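Uric acid degradation bifunctional protein PucL (Bacillus subtilis, PDB 6A4M) catalyses the oxidation of urate to 5-hydroxyisourate by molecular oxygen, as the uricase half of an enzyme that probably also decarboxylates a later intermediate of urate breakdown. Local coordinates at residues A[33-38]-A[130-135]; A[202-205]-A[209-212]; A[238-243]-A[293-298]. One frame throughout, in Å; residues are numbered along the deposited sequence. Where two conformers were deposited one is given.

In the fold
From the N terminus, interaction 1 comes first: it closes a long excursion of 91 residues, which includes helices 64-78 and 84-98, by bringing the start of strand 36-45 to the short strand 131-134. Interaction 2 closes only a tight turn, folding 209-212 back onto the end of strand 194-204. Interaction 3 closes a loop of 49 residues, including strand 258-267, by bringing the first turn of helix 240-254 against strand 293-300. The three follow one another in series, and none nests in or crosses another. All reach the same antiparallel sheet, and interactions 1 and 3 lie on opposite sides of the chain's centre, their centres about 33 Å apart, with that of interaction 2 about 24 Å from each.

Interaction 1: A[33-38]-A[130-135]; sequences DNTVVG and LVFRRS
Asn34 ND2 is bound by two carbonyl oxygens, those of Lys16 and Thr82, at the turn that leads to Thr35 and Val36, the residues that meet the ring of Phe132. In the antiparallel sheet of the tunnelling fold (T-fold) of the uricase family, this turn runs into strand 36-45. Strand 131-134 pairs antiparallel with strand 104-121, as strand 36-45 does, Arg133 through Glu115 and Gly38 through Ile112. Here, however, the two meet by side chains alone, the CA atoms of Val36 and Phe132 lying 8.3 Å apart. Asparagine suits position 34 because its backbone is left-handed, a conformation it adopts more readily than most residues.

Val36 and Phe132 approach from opposite directions. The CG1 methyl of Val36 lies over one face of the ring in a CH-pi contact, 3.9 Å from the ring centroid and only 19° off the ring normal. It is displaced toward the rim, so its nearest ring atom is Phe132 CD1, at 3.7 Å. What brings this methyl to the ring is its placement between the backbone N and the carbonyl carbon (chi1 55°), while CG2 takes the position anti to N. Beta-branched valine suits a strand and presents an apolar methyl to the ring. Thr35 comes in at about a right angle and meets the far end of the ring, with CB 3.7 Å from Phe132 CZ. The side chain of Phe132 also touches Ala116 on strand 104-121.

None of the three touching residues is fully buried. Beyond them the guanidinium of Arg134 curls over to the following residue, where NH1 donates to Ser135 O over 2.9 Å, with that carbonyl oxygen close to the guanidinium plane.

Interaction 2: A[202-205]-A[209-212]; sequences WQYE and DSYA
Tyr204 lays one face of its ring against the backbone and CB of Ser210, and this is the close part of the contact. Its CG is anti to the carbonyl carbon (chi1 -68°), which sends the ring toward 209-210. Ser210 CB stands 3.9 Å from the ring centroid and 30° off the normal, a CH-pi approach shifted toward the CD1 and CE1 side. Ser210 CA sits 3.5 Å above the ring plane, also toward the rim. A small residue suits this place, since a flat ring can lie down on it. Along the CD2 and CE2 flank, the CB of Asp209 comes 3.6 Å from Tyr204 CD2; the carboxylate is turned 87° from the ring and its OD2 makes a salt bridge with Arg217.

These residues form the exit from strand 194-204 in the T-fold sheet: the chain turns back after the strand, and 209-211, helically wound but without the regular helical bonds, lies against the strand's last tyrosine before the chain continues to helix 221-233. The hydroxyl of Tyr204 accepts the backbone N-H of Val219, so a buried polar atom is satisfied. On the strand side, Tyr204 CE1 meets the edge of the Trp202 indole, in its plane. A leucine in place of Tyr204 would probably leave Val219 N without this partner and open a gap beside Ser210 CB.

The looser side begins at Glu205, which is exposed to solvent. Its OE1 stays 6.9 Å from Asp209 OD2, and the two like charges do not touch. Tyr211 points away from strand 194-204 and is taken up by a ring stack with His89.

Interaction 3: A[238-243]-A[293-298]; sequences PSIQNL and GFQHFT
Gln241, in the first turn of helix 240-254, faces Gln295 in strand 293-300 with their CA atoms 7.5 Å apart, so the helix start stands beside the strand rather than bonding to it. Ser239 occupies the N-cap position, and the first regular helical bond runs from Leu243 N to Ser239 O at 2.8 Å.

Gln295 does most of the reaching. Its CG lies anti to the carbonyl carbon (chi1 -58°), and the chain beyond runs extended, which carries the terminal amide across to the helix. There the amide lies against two neighbouring residues: OE1 is 3.4 Å from the CG2 methyl of Ile240, and NE2 approaches Gln241 CB. OE1 also lies near Gln241 N, but the angle is too poor for a hydrogen bond; the positive end of the helix may still favour an oxygen here. A long, flexible, uncharged residue suits such a span at the protein surface. Gln241 turns its own amide away, and of its side chain only CB meets Gln295.

Ile240 brings the apolar surface, packing on Leu194 and Val196 and touching Asn267 as well, as suits a branched residue lying over strands. A helix laid against one face of an antiparallel sheet in this way is characteristic of the T-fold of the uricase family.

Interaction 1: A[33-38]-A[130-135]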
loop_
_atom_site.group_PDB
_atom_site.type_symbol
_atom_site.label_atom_id
_atom_site.label_comp_id
_atom_site.label_asym_id
_atom_site.label_seq_id
_atom_site.Cartn_x
_atom_site.Cartn_y
_atom_site.Cartn_z
ATOM N N ASP A 33 14.907 3.467 -4.540
ATOM C CA ASP A 33 15.684 4.486 -5.255
ATOM C C ASP A 33 14.857 5.740 -5.577
ATOM O O ASP A 33 15.415 6.833 -5.654
ATOM C CB ASP A 33 16.299 3.910 -6.542
ATOM C CG ASP A 33 17.478 2.964 -6.273
ATOM O OD1 ASP A 33 18.014 2.940 -5.140
ATOM O OD2 ASP A 33 17.881 2.244 -7.214
ATOM N N ASN A 34 13.541 5.577 -5.749
ATOM C CA ASN A 34 12.609 6.674 -6.050
ATOM C C ASN A 34 13.005 7.472 -7.307
ATOM O O ASN A 34 12.792 8.684 -7.384
ATOM C CB ASN A 34 12.440 7.605 -4.824
ATOM C CG ASN A 34 11.541 7.022 -3.738
ATOM O OD1 ASN A 34 10.769 6.085 -3.967
ATOM N ND2 ASN A 34 11.620 7.608 -2.542
ATOM N N THR A 35 13.562 6.772 -8.297
ATOM C CA THR A 35 13.989 7.389 -9.559
ATOM C C THR A 35 12.798 7.947 -10.332
ATOM O O THR A 35 12.895 9.007 -10.944
ATOM C CB THR A 35 14.731 6.377 -10.449
ATOM O OG1 THR A 35 15.810 5.798 -9.713
ATOM C CG2 THR A 35 15.278 7.039 -11.706
ATOM N N VAL A 36 11.691 7.211 -10.321
ATOM C CA VAL A 36 10.416 7.706 -10.827
ATOM C C VAL A 36 9.295 7.230 -9.897
ATOM O O VAL A 36 9.244 6.065 -9.501
ATOM C CB VAL A 36 10.171 7.302 -12.303
ATOM C CG1 VAL A 36 10.265 5.794 -12.505
ATOM C CG2 VAL A 36 8.835 7.840 -12.801
ATOM N N VAL A 37 8.432 8.170 -9.531
ATOM C CA VAL A 37 7.349 7.949 -8.587
ATOM C C VAL A 37 6.085 8.537 -9.206
ATOM O O VAL A 37 6.114 9.635 -9.766
ATOM C CB VAL A 37 7.656 8.627 -7.233
ATOM C CG1 VAL A 37 6.452 8.581 -6.293
ATOM C CG2 VAL A 37 8.869 7.970 -6.584
ATOM N N GLY A 38 4.987 7.794 -9.115
ATOM C CA GLY A 38 3.691 8.249 -9.591
ATOM C C GLY A 38 2.690 8.141 -8.463
ATOM O O GLY A 38 2.706 7.166 -7.710
ATOM N N LEU A 130 17.133 3.202 -15.413
ATOM C CA LEU A 130 16.495 4.073 -16.406
ATOM C C LEU A 130 15.126 3.563 -16.875
ATOM O O LEU A 130 14.168 4.331 -16.906
ATOM C CB LEU A 130 17.414 4.237 -17.623
ATOM C CG LEU A 130 18.859 4.684 -17.354
ATOM C CD1 LEU A 130 19.627 4.784 -18.664
ATOM C CD2 LEU A 130 18.906 6.012 -16.607
ATOM N N VAL A 131 15.043 2.285 -17.251
ATOM C CA VAL A 131 13.820 1.704 -17.826
ATOM C C VAL A 131 12.962 1.053 -16.739
ATOM O O VAL A 131 13.441 0.189 -16.002
ATOM C CB VAL A 131 14.146 0.660 -18.923
ATOM C CG1 VAL A 131 12.872 0.174 -19.609
ATOM C CG2 VAL A 131 15.113 1.246 -19.947
ATOM N N PHE A 132 11.694 1.462 -16.660
ATOM C CA PHE A 132 10.757 0.968 -15.650
ATOM C C PHE A 132 9.439 0.526 -16.279
ATOM O O PHE A 132 8.908 1.206 -17.153
ATOM C CB PHE A 132 10.463 2.060 -14.619
ATOM C CG PHE A 132 11.664 2.491 -13.827
ATOM C CD1 PHE A 132 12.506 3.487 -14.309
ATOM C CD2 PHE A 132 11.948 1.915 -12.594
ATOM C CE1 PHE A 132 13.615 3.891 -13.583
ATOM C CE2 PHE A 132 13.057 2.321 -11.859
ATOM C CZ PHE A 132 13.892 3.309 -12.357
ATOM N N ARG A 133 8.919 -0.613 -15.828
ATOM C CA ARG A 133 7.541 -1.011 -16.129
ATOM C C ARG A 133 6.589 -0.201 -15.246
ATOM O O ARG A 133 6.872 0.007 -14.070
ATOM C CB ARG A 133 7.325 -2.515 -15.886
ATOM C CG ARG A 133 5.859 -2.956 -15.907
ATOM C CD ARG A 133 5.697 -4.458 -16.102
ATOM N NE ARG A 133 6.437 -5.205 -15.085
ATOM C CZ ARG A 133 7.440 -6.067 -15.295
ATOM N NH1 ARG A 133 7.874 -6.385 -16.515
ATOM N NH2 ARG A 133 8.013 -6.643 -14.246
ATOM N N ARG A 134 5.475 0.248 -15.826
ATOM C CA ARG A 134 4.336 0.762 -15.055
ATOM C C ARG A 134 3.482 -0.457 -14.690
ATOM O O ARG A 134 2.953 -1.140 -15.571
ATOM C CB ARG A 134 3.579 1.863 -15.840
ATOM C CG ARG A 134 2.046 1.866 -15.844
ATOM C CD ARG A 134 1.393 1.963 -14.475
ATOM N NE ARG A 134 0.110 2.674 -14.534
ATOM C CZ ARG A 134 -0.923 2.498 -13.702
ATOM N NH1 ARG A 134 -0.891 1.602 -12.706
ATOM N NH2 ARG A 134 -2.020 3.227 -13.876
ATOM N N SER A 135 3.381 -0.737 -13.391
ATOM C CA SER A 135 2.723 -1.952 -12.899
ATOM C C SER A 135 1.234 -1.736 -12.654
ATOM O O SER A 135 0.826 -0.686 -12.160
ATOM C CB SER A 135 3.384 -2.444 -11.608
ATOM O OG SER A 135 2.801 -3.667 -11.176
#

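Interaction 2: A[202-205]-A[209-212]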
loop_
_atom_site.group_PDB
_atom_site.type_symbol
_atom_site.label_atom_id
_atom_site.label_comp_id
_atom_site.label_asym_id
_atom_site.label_seq_id
_atom_site.Cartn_x
_atom_site.Cartn_y
_atom_site.Cartn_z
ATOM N N TRP A 202 -2.819 -0.629 7.693
ATOM C CA TRP A 202 -2.164 -0.535 8.999
ATOM C C TRP A 202 -2.111 0.906 9.518
ATOM O O TRP A 202 -1.948 1.856 8.745
ATOM C CB TRP A 202 -0.754 -1.138 8.949
ATOM C CG TRP A 202 0.150 -0.531 7.925
ATOM C CD1 TRP A 202 0.999 0.525 8.102
ATOM C CD2 TRP A 202 0.306 -0.946 6.562
ATOM N NE1 TRP A 202 1.672 0.796 6.934
ATOM C CE2 TRP A 202 1.268 -0.090 5.972
ATOM C CE3 TRP A 202 -0.273 -1.955 5.779
ATOM C CZ2 TRP A 202 1.664 -0.215 4.636
ATOM C CZ3 TRP A 202 0.122 -2.080 4.448
ATOM C CH2 TRP A 202 1.082 -1.213 3.892
ATOM N N GLN A 203 -2.263 1.046 10.834
ATOM C CA GLN A 203 -2.200 2.336 11.513
ATOM C C GLN A 203 -1.015 2.340 12.470
ATOM O O GLN A 203 -0.785 1.361 13.186
ATOM C CB GLN A 203 -3.497 2.605 12.279
ATOM C CG GLN A 203 -4.703 2.808 11.379
ATOM C CD GLN A 203 -5.967 3.135 12.153
ATOM O OE1 GLN A 203 -6.399 2.366 13.008
ATOM N NE2 GLN A 203 -6.573 4.278 11.847
ATOM N N TYR A 204 -0.268 3.441 12.472
ATOM C CA TYR A 204 0.878 3.607 13.362
ATOM C C TYR A 204 0.414 4.121 14.722
ATOM O O TYR A 204 -0.524 4.912 14.804
ATOM C CB TYR A 204 1.876 4.609 12.786
ATOM C CG TYR A 204 2.603 4.166 11.540
ATOM C CD1 TYR A 204 2.007 4.270 10.282
ATOM C CD2 TYR A 204 3.907 3.678 11.609
ATOM C CE1 TYR A 204 2.686 3.885 9.133
ATOM C CE2 TYR A 204 4.591 3.291 10.467
ATOM C CZ TYR A 204 3.978 3.394 9.233
ATOM O OH TYR A 204 4.659 3.017 8.101
ATOM N N GLU A 205 1.084 3.669 15.781
ATOM C CA GLU A 205 0.907 4.242 17.118
ATOM C C GLU A 205 1.378 5.698 17.098
ATOM O O GLU A 205 0.678 6.594 17.566
ATOM C CB GLU A 205 1.701 3.446 18.162
ATOM C CG GLU A 205 1.332 3.755 19.612
ATOM C CD GLU A 205 2.392 3.317 20.614
ATOM O OE1 GLU A 205 3.222 2.439 20.291
ATOM O OE2 GLU A 205 2.396 3.859 21.739
ATOM N N ASP A 209 6.036 8.220 12.467
ATOM C CA ASP A 209 6.735 7.032 11.948
ATOM C C ASP A 209 6.317 6.676 10.519
ATOM O O ASP A 209 7.059 6.004 9.802
ATOM C CB ASP A 209 6.488 5.813 12.845
ATOM C CG ASP A 209 7.027 5.987 14.256
ATOM O OD1 ASP A 209 7.628 7.036 14.568
ATOM O OD2 ASP A 209 6.844 5.055 15.065
ATOM N N SER A 210 5.123 7.117 10.122
ATOM C CA SER A 210 4.600 6.912 8.775
ATOM C C SER A 210 5.362 7.626 7.649
ATOM O O SER A 210 5.294 7.178 6.505
ATOM C CB SER A 210 3.129 7.343 8.730
ATOM O OG SER A 210 2.525 6.964 7.513
ATOM N N TYR A 211 6.074 8.713 7.955
ATOM C CA TYR A 211 6.695 9.558 6.908
ATOM C C TYR A 211 8.139 9.163 6.563
ATOM O O TYR A 211 8.723 9.732 5.637
ATOM C CB TYR A 211 6.625 11.054 7.283
ATOM C CG TYR A 211 5.333 11.456 7.972
ATOM C CD1 TYR A 211 4.094 11.016 7.491
ATOM C CD2 TYR A 211 5.347 12.262 9.112
ATOM C CE1 TYR A 211 2.912 11.363 8.130
ATOM C CE2 TYR A 211 4.167 12.619 9.752
ATOM C CZ TYR A 211 2.952 12.163 9.259
ATOM O OH TYR A 211 1.774 12.506 9.883
ATOM N N ALA A 212 8.703 8.202 7.302
ATOM C CA ALA A 212 10.047 7.659 7.043
ATOM C C ALA A 212 11.185 8.685 7.153
ATOM O O ALA A 212 12.202 8.563 6.463
ATOM C CB ALA A 212 10.088 6.958 5.686
#

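Interaction 3: A[238-243]-A[293-298]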
loop_
_atom_site.group_PDB
_atom_site.type_symbol
_atom_site.label_atom_id
_atom_site.label_comp_id
_atom_site.label_asym_id
_atom_site.label_seq_id
_atom_site.Cartn_x
_atom_site.Cartn_y
_atom_site.Cartn_z
ATOM N N PRO A 238 -5.187 -23.580 5.087
ATOM C CA PRO A 238 -5.855 -22.689 6.030
ATOM C C PRO A 238 -7.137 -22.066 5.478
ATOM O O PRO A 238 -7.277 -21.906 4.260
ATOM C CB PRO A 238 -4.809 -21.593 6.238
ATOM C CG PRO A 238 -4.152 -21.474 4.903
ATOM C CD PRO A 238 -4.201 -22.843 4.269
ATOM N N SER A 239 -8.053 -21.720 6.382
ATOM C CA SER A 239 -9.240 -20.937 6.049
ATOM C C SER A 239 -8.837 -19.480 5.841
ATOM O O SER A 239 -7.722 -19.086 6.195
ATOM C CB SER A 239 -10.271 -21.035 7.176
ATOM O OG SER A 239 -11.338 -20.125 6.975
ATOM N N ILE A 240 -9.744 -18.686 5.275
ATOM C CA ILE A 240 -9.472 -17.268 4.991
ATOM C C ILE A 240 -9.382 -16.426 6.277
ATOM O O ILE A 240 -8.460 -15.618 6.402
ATOM C CB ILE A 240 -10.483 -16.679 3.975
ATOM C CG1 ILE A 240 -10.299 -17.364 2.612
ATOM C CG2 ILE A 240 -10.293 -15.172 3.814
ATOM C CD1 ILE A 240 -11.419 -17.126 1.623
ATOM N N GLN A 241 -10.303 -16.626 7.226
ATOM C CA GLN A 241 -10.246 -15.902 8.512
ATOM C C GLN A 241 -8.972 -16.259 9.292
ATOM O O GLN A 241 -8.353 -15.393 9.906
ATOM C CB GLN A 241 -11.528 -16.089 9.370
ATOM C CG GLN A 241 -11.600 -17.306 10.309
ATOM C CD GLN A 241 -12.201 -17.007 11.686
ATOM O OE1 GLN A 241 -12.083 -15.899 12.216
ATOM N NE2 GLN A 241 -12.825 -18.017 12.281
ATOM N N ASN A 242 -8.585 -17.533 9.237
ATOM C CA ASN A 242 -7.361 -18.013 9.873
ATOM C C ASN A 242 -6.120 -17.472 9.160
ATOM O O ASN A 242 -5.141 -17.107 9.809
ATOM C CB ASN A 242 -7.338 -19.547 9.887
ATOM C CG ASN A 242 -6.218 -20.107 10.739
ATOM O OD1 ASN A 242 -6.172 -19.882 11.949
ATOM N ND2 ASN A 242 -5.305 -20.843 10.111
ATOM N N LEU A 243 -6.166 -17.427 7.829
ATOM C CA LEU A 243 -5.066 -16.886 7.023
ATOM C C LEU A 243 -4.800 -15.415 7.344
ATOM O O LEU A 243 -3.664 -15.041 7.627
ATOM C CB LEU A 243 -5.352 -17.054 5.523
ATOM C CG LEU A 243 -4.404 -16.399 4.510
ATOM C CD1 LEU A 243 -2.959 -16.803 4.746
ATOM C CD2 LEU A 243 -4.822 -16.747 3.089
ATOM N N GLY A 293 -17.271 -14.580 -1.782
ATOM C CA GLY A 293 -17.304 -14.370 -0.340
ATOM C C GLY A 293 -16.285 -13.313 0.045
ATOM O O GLY A 293 -15.237 -13.212 -0.586
ATOM N N PHE A 294 -16.588 -12.515 1.065
ATOM C CA PHE A 294 -15.638 -11.522 1.568
ATOM C C PHE A 294 -15.659 -11.443 3.088
ATOM O O PHE A 294 -16.626 -11.861 3.721
ATOM C CB PHE A 294 -15.886 -10.142 0.931
ATOM C CG PHE A 294 -17.142 -9.456 1.397
ATOM C CD1 PHE A 294 -17.148 -8.705 2.576
ATOM C CD2 PHE A 294 -18.311 -9.525 0.647
ATOM C CE1 PHE A 294 -18.298 -8.063 3.004
ATOM C CE2 PHE A 294 -19.463 -8.879 1.071
ATOM C CZ PHE A 294 -19.457 -8.148 2.250
ATOM N N GLN A 295 -14.576 -10.910 3.652
ATOM C CA GLN A 295 -14.437 -10.713 5.094
ATOM C C GLN A 295 -13.758 -9.380 5.390
ATOM O O GLN A 295 -12.822 -8.992 4.690
ATOM C CB GLN A 295 -13.614 -11.841 5.720
ATOM C CG GLN A 295 -14.184 -13.238 5.508
ATOM C CD GLN A 295 -13.458 -14.310 6.313
ATOM O OE1 GLN A 295 -13.060 -15.347 5.773
ATOM N NE2 GLN A 295 -13.288 -14.067 7.611
ATOM N N HIS A 296 -14.254 -8.680 6.410
ATOM C CA HIS A 296 -13.576 -7.525 6.988
ATOM C C HIS A 296 -13.193 -7.894 8.416
ATOM O O HIS A 296 -14.059 -8.264 9.210
ATOM C CB HIS A 296 -14.470 -6.281 7.015
ATOM C CG HIS A 296 -14.966 -5.843 5.670
ATOM N ND1 HIS A 296 -14.494 -6.369 4.485
ATOM C CD2 HIS A 296 -15.874 -4.901 5.325
ATOM C CE1 HIS A 296 -15.105 -5.783 3.470
ATOM N NE2 HIS A 296 -15.947 -4.888 3.953
ATOM N N PHE A 297 -11.902 -7.808 8.733
ATOM C CA PHE A 297 -11.403 -8.075 10.084
ATOM C C PHE A 297 -10.159 -7.242 10.361
ATOM O O PHE A 297 -9.360 -6.996 9.450
ATOM C CB PHE A 297 -11.068 -9.561 10.252
ATOM N N THR A 298 -10.004 -6.806 11.612
ATOM C CA THR A 298 -8.794 -6.107 12.047
ATOM C C THR A 298 -8.175 -6.846 13.234
ATOM O O THR A 298 -8.863 -7.140 14.208
ATOM C CB THR A 298 -9.044 -4.615 12.404
ATOM O OG1 THR A 298 -9.244 -4.464 13.813
ATOM C CG2 THR A 298 -10.248 -4.038 11.643
#